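Local coordinates for protein succinate-semialdehyde dehydrogenase (Streptococcus pyogenes MGAS1882, PDB 4OGD) that probably oxidises succinic semialdehyde to succinate, binding NADP+ as the cofactor in a Rossmann-type domain of the aldehyde dehydrogenase fold, at residues D111-T122 with F446-N456. Residues are numbered along the deposited sequence; the frame is centred on the assembly and turned at random.
Sequences DSGQAYYLKQST and FVNEHLIYIPN
Ile452 CB sits over one face of the Tyr116 ring, a CH-pi contact 3.8 Å from the centroid, while Ile452 CG2 reaches the phenol oxygen. The pair belongs to the antiparallel arm of the aldehyde dehydrogenase fold, the oligomerisation element that projects from the body of the subunit. Tyr116 CG lies between its backbone N and carbonyl carbon (chi1 58°), which brings the ring alongside Ile452. The Tyr453 ring has Pro455 N over one face, toward the rim; at its edge, Ala115 CB lies 3.8 Å from Tyr453 CD1, and Ser112 OG hydrogen-bonds Tyr453 OH at 2.6 Å, in the ring plane. Gln114, Tyr116, Leu118 and Gln120 form the hydrogen-bonded pairs with Ile454, Ile452, His450 and Asn448. Strand 106-107 continues the sheet beyond 113-120; beyond 448-455, Leu451 to Tyr453 pair in parallel with a strand of the second subunit, carrying the sheet across the dimer interface. The Glu449 chain runs alongside the Tyr117 ring, CB 3.8 Å from Tyr117 CD1, and a water links Tyr117 OH to Glu449 OE2. At the body end, Thr122 OG1 donates to Phe446 O at 2.8 Å. The His450 imidazole is gripped at both nitrogens: NE2 hydrogen-bonds Ser412 OG of the second subunit, and ND1 donates to Gln120 OE1 at 2.7 Å, with OE1 in the imidazole plane but ND1 38° out of the amide plane.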
loop_
_atom_site.group_PDB
_atom_site.type_symbol
_atom_site.label_atom_id
_atom_site.label_comp_id
_atom_site.label_asym_id
_atom_site.label_seq_id
_atom_site.Cartn_x
_atom_site.Cartn_y
_atom_site.Cartn_z
ATOM N N ASP A 111 -7.345 -24.008 13.522
ATOM C CA ASP A 111 -7.567 -25.408 13.884
ATOM C C ASP A 111 -7.807 -26.281 12.650
ATOM O O ASP A 111 -8.163 -27.455 12.755
ATOM C CB ASP A 111 -8.700 -25.557 14.912
ATOM C CG ASP A 111 -9.990 -24.905 14.469
ATOM O OD1 ASP A 111 -10.223 -24.794 13.246
ATOM O OD2 ASP A 111 -10.783 -24.509 15.353
ATOM N N SER A 112 -7.585 -25.695 11.479
ATOM C CA SER A 112 -7.797 -26.394 10.220
ATOM C C SER A 112 -6.522 -27.040 9.681
ATOM O O SER A 112 -6.577 -27.810 8.725
ATOM C CB SER A 112 -8.317 -25.416 9.177
ATOM O OG SER A 112 -7.244 -24.605 8.732
ATOM N N GLY A 113 -5.379 -26.714 10.280
ATOM C CA GLY A 113 -4.100 -27.250 9.833
ATOM C C GLY A 113 -2.923 -26.479 10.407
ATOM O O GLY A 113 -3.039 -25.866 11.469
ATOM N N GLN A 114 -1.787 -26.521 9.717
ATOM C CA GLN A 114 -0.603 -25.773 10.132
ATOM C C GLN A 114 -0.436 -24.597 9.176
ATOM O O GLN A 114 -0.455 -24.777 7.958
ATOM C CB GLN A 114 0.648 -26.657 10.091
ATOM C CG GLN A 114 1.962 -25.897 10.355
ATOM C CD GLN A 114 3.213 -26.653 9.907
ATOM O OE1 GLN A 114 4.235 -26.044 9.580
ATOM N NE2 GLN A 114 3.135 -27.981 9.889
ATOM N N ALA A 115 -0.271 -23.399 9.723
ATOM C CA ALA A 115 -0.162 -22.196 8.899
ATOM C C ALA A 115 0.847 -21.208 9.469
ATOM O O ALA A 115 0.944 -21.034 10.687
ATOM C CB ALA A 115 -1.526 -21.520 8.760
ATOM N N TYR A 116 1.590 -20.562 8.578
ATOM C CA TYR A 116 2.465 -19.451 8.952
ATOM C C TYR A 116 2.711 -18.587 7.728
ATOM O O TYR A 116 2.366 -18.965 6.616
ATOM C CB TYR A 116 3.801 -19.954 9.516
ATOM C CG TYR A 116 4.589 -20.842 8.578
ATOM C CD1 TYR A 116 5.608 -20.321 7.787
ATOM C CD2 TYR A 116 4.322 -22.207 8.496
ATOM C CE1 TYR A 116 6.340 -21.139 6.931
ATOM C CE2 TYR A 116 5.047 -23.027 7.650
ATOM C CZ TYR A 116 6.051 -22.491 6.871
ATOM O OH TYR A 116 6.768 -23.315 6.029
ATOM N N TYR A 117 3.297 -17.415 7.919
ATOM C CA TYR A 117 3.762 -16.692 6.750
ATOM C C TYR A 117 5.188 -16.217 6.908
ATOM O O TYR A 117 5.624 -15.871 8.005
ATOM C CB TYR A 117 2.806 -15.560 6.328
ATOM C CG TYR A 117 2.738 -14.342 7.232
ATOM C CD1 TYR A 117 3.632 -13.288 7.073
ATOM C CD2 TYR A 117 1.744 -14.221 8.192
ATOM C CE1 TYR A 117 3.557 -12.160 7.870
ATOM C CE2 TYR A 117 1.660 -13.082 8.998
ATOM C CZ TYR A 117 2.581 -12.065 8.825
ATOM O OH TYR A 117 2.522 -10.925 9.605
ATOM N N LEU A 118 5.906 -16.234 5.795
ATOM C CA LEU A 118 7.277 -15.765 5.758
ATOM C C LEU A 118 7.281 -14.302 5.350
ATOM O O LEU A 118 6.299 -13.803 4.792
ATOM C CB LEU A 118 8.079 -16.595 4.758
ATOM C CG LEU A 118 8.062 -18.099 5.046
ATOM C CD1 LEU A 118 8.696 -18.861 3.901
ATOM C CD2 LEU A 118 8.792 -18.406 6.350
ATOM N N LYS A 119 8.374 -13.608 5.651
ATOM C CA LYS A 119 8.552 -12.244 5.173
ATOM C C LYS A 119 9.741 -12.247 4.241
ATOM O O LYS A 119 10.885 -12.379 4.673
ATOM C CB LYS A 119 8.751 -11.275 6.336
ATOM C CG LYS A 119 7.494 -11.077 7.162
ATOM C CD LYS A 119 7.771 -10.323 8.457
ATOM C CE LYS A 119 6.479 -10.119 9.230
ATOM N NZ LYS A 119 6.707 -9.525 10.586
ATOM N N GLN A 120 9.465 -12.132 2.949
ATOM C CA GLN A 120 10.498 -12.346 1.948
ATOM C C GLN A 120 10.738 -11.113 1.100
ATOM O O GLN A 120 9.854 -10.257 0.959
ATOM C CB GLN A 120 10.109 -13.532 1.056
ATOM C CG GLN A 120 9.987 -14.842 1.830
ATOM C CD GLN A 120 9.705 -16.016 0.932
ATOM O OE1 GLN A 120 8.751 -15.997 0.162
ATOM N NE2 GLN A 120 10.550 -17.040 1.008
ATOM N N SER A 121 11.939 -11.011 0.539
ATOM C CA SER A 121 12.224 -9.945 -0.414
ATOM C C SER A 121 11.381 -10.122 -1.666
ATOM O O SER A 121 10.885 -11.219 -1.951
ATOM C CB SER A 121 13.703 -9.945 -0.796
ATOM O OG SER A 121 14.040 -11.170 -1.432
ATOM N N THR A 122 11.226 -9.036 -2.413
ATOM C CA THR A 122 10.441 -9.054 -3.637
ATOM C C THR A 122 11.213 -8.652 -4.885
ATOM O O THR A 122 10.916 -9.145 -5.971
ATOM C CB THR A 122 9.182 -8.181 -3.503
ATOM O OG1 THR A 122 9.543 -6.879 -3.018
ATOM C CG2 THR A 122 8.217 -8.817 -2.520
ATOM N N PHE A 446 7.588 -3.409 1.414
ATOM C CA PHE A 446 7.889 -4.113 0.171
ATOM C C PHE A 446 8.356 -5.543 0.402
ATOM O O PHE A 446 9.179 -6.089 -0.350
ATOM C CB PHE A 446 8.856 -3.289 -0.686
ATOM C CG PHE A 446 8.343 -1.907 -0.983
ATOM C CD1 PHE A 446 7.341 -1.719 -1.927
ATOM C CD2 PHE A 446 8.824 -0.808 -0.286
ATOM C CE1 PHE A 446 6.856 -0.462 -2.199
ATOM C CE2 PHE A 446 8.339 0.467 -0.546
ATOM C CZ PHE A 446 7.347 0.642 -1.503
ATOM N N VAL A 447 7.806 -6.157 1.445
ATOM C CA VAL A 447 8.050 -7.574 1.682
ATOM C C VAL A 447 6.864 -8.391 1.210
ATOM O O VAL A 447 5.715 -7.931 1.241
ATOM C CB VAL A 447 8.343 -7.903 3.168
ATOM C CG1 VAL A 447 9.376 -6.944 3.750
ATOM C CG2 VAL A 447 7.078 -7.917 3.987
ATOM N N ASN A 448 7.162 -9.599 0.751
ATOM C CA ASN A 448 6.150 -10.563 0.378
ATOM C C ASN A 448 5.806 -11.323 1.641
ATOM O O ASN A 448 6.623 -12.093 2.162
ATOM C CB ASN A 448 6.715 -11.510 -0.692
ATOM C CG ASN A 448 5.828 -12.715 -0.949
ATOM O OD1 ASN A 448 4.684 -12.769 -0.496
ATOM N ND2 ASN A 448 6.357 -13.693 -1.691
ATOM N N GLU A 449 4.607 -11.081 2.142
ATOM C CA GLU A 449 4.079 -11.857 3.258
ATOM C C GLU A 449 3.534 -13.138 2.643
ATOM O O GLU A 449 2.448 -13.162 2.069
ATOM C CB GLU A 449 3.020 -11.055 4.017
ATOM C CG GLU A 449 3.626 -9.853 4.760
ATOM C CD GLU A 449 2.719 -8.633 4.805
ATOM O OE1 GLU A 449 2.132 -8.271 3.763
ATOM O OE2 GLU A 449 2.594 -8.016 5.890
ATOM N N HIS A 450 4.332 -14.196 2.734
ATOM C CA HIS A 450 4.117 -15.412 1.953
ATOM C C HIS A 450 3.519 -16.493 2.839
ATOM O O HIS A 450 4.202 -17.034 3.713
ATOM C CB HIS A 450 5.475 -15.858 1.393
ATOM C CG HIS A 450 5.435 -17.086 0.533
ATOM N ND1 HIS A 450 6.542 -17.516 -0.167
ATOM C CD2 HIS A 450 4.451 -17.981 0.266
ATOM C CE1 HIS A 450 6.246 -18.622 -0.826
ATOM N NE2 HIS A 450 4.981 -18.919 -0.591
ATOM N N LEU A 451 2.241 -16.797 2.612
ATOM C CA LEU A 451 1.524 -17.808 3.383
ATOM C C LEU A 451 1.972 -19.203 2.980
ATOM O O LEU A 451 2.061 -19.504 1.792
ATOM C CB LEU A 451 0.016 -17.690 3.133
ATOM C CG LEU A 451 -0.861 -18.840 3.627
ATOM C CD1 LEU A 451 -0.904 -18.858 5.149
ATOM C CD2 LEU A 451 -2.270 -18.682 3.060
ATOM N N ILE A 452 2.257 -20.039 3.978
ATOM C CA ILE A 452 2.442 -21.476 3.772
ATOM C C ILE A 452 1.385 -22.207 4.587
ATOM O O ILE A 452 1.284 -22.020 5.806
ATOM C CB ILE A 452 3.831 -21.951 4.230
ATOM C CG1 ILE A 452 4.920 -21.036 3.676
ATOM C CG2 ILE A 452 4.046 -23.412 3.814
ATOM C CD1 ILE A 452 5.098 -21.150 2.205
ATOM N N TYR A 453 0.591 -23.042 3.926
ATOM C CA TYR A 453 -0.547 -23.676 4.585
ATOM C C TYR A 453 -0.587 -25.176 4.341
ATOM O O TYR A 453 -0.497 -25.623 3.199
ATOM C CB TYR A 453 -1.858 -23.051 4.105
ATOM C CG TYR A 453 -3.083 -23.691 4.716
ATOM C CD1 TYR A 453 -3.350 -23.556 6.069
ATOM C CD2 TYR A 453 -3.967 -24.429 3.943
ATOM C CE1 TYR A 453 -4.463 -24.136 6.642
ATOM C CE2 TYR A 453 -5.090 -25.019 4.511
ATOM C CZ TYR A 453 -5.332 -24.865 5.859
ATOM O OH TYR A 453 -6.445 -25.449 6.432
ATOM N N ILE A 454 -0.704 -25.940 5.430
ATOM C CA ILE A 454 -0.824 -27.394 5.356
ATOM C C ILE A 454 -2.120 -27.819 6.027
ATOM O O ILE A 454 -2.216 -27.828 7.257
ATOM C CB ILE A 454 0.343 -28.109 6.055
ATOM C CG1 ILE A 454 1.689 -27.538 5.592
ATOM C CG2 ILE A 454 0.252 -29.607 5.800
ATOM C CD1 ILE A 454 2.916 -28.224 6.217
ATOM N N PRO A 455 -3.135 -28.168 5.223
ATOM C CA PRO A 455 -4.416 -28.552 5.823
ATOM C C PRO A 455 -4.328 -29.875 6.574
ATOM O O PRO A 455 -3.498 -30.726 6.246
ATOM C CB PRO A 455 -5.336 -28.704 4.609
ATOM C CG PRO A 455 -4.410 -29.037 3.478
ATOM C CD PRO A 455 -3.164 -28.239 3.751
ATOM N N ASN A 456 -5.171 -30.033 7.587
ATOM C CA ASN A 456 -5.319 -31.323 8.249
ATOM C C ASN A 456 -5.927 -32.338 7.294
ATOM O O ASN A 456 -6.712 -31.975 6.419
ATOM C CB ASN A 456 -6.201 -31.194 9.490
ATOM C CG ASN A 456 -5.506 -30.487 10.626
ATOM O OD1 ASN A 456 -4.279 -30.470 10.704
ATOM N ND2 ASN A 456 -6.290 -29.897 11.521
HETATM O O HOH W 1 3.574 -8.570 8.368
HETATM O O HOH W 2 8.881 -12.678 -3.093
#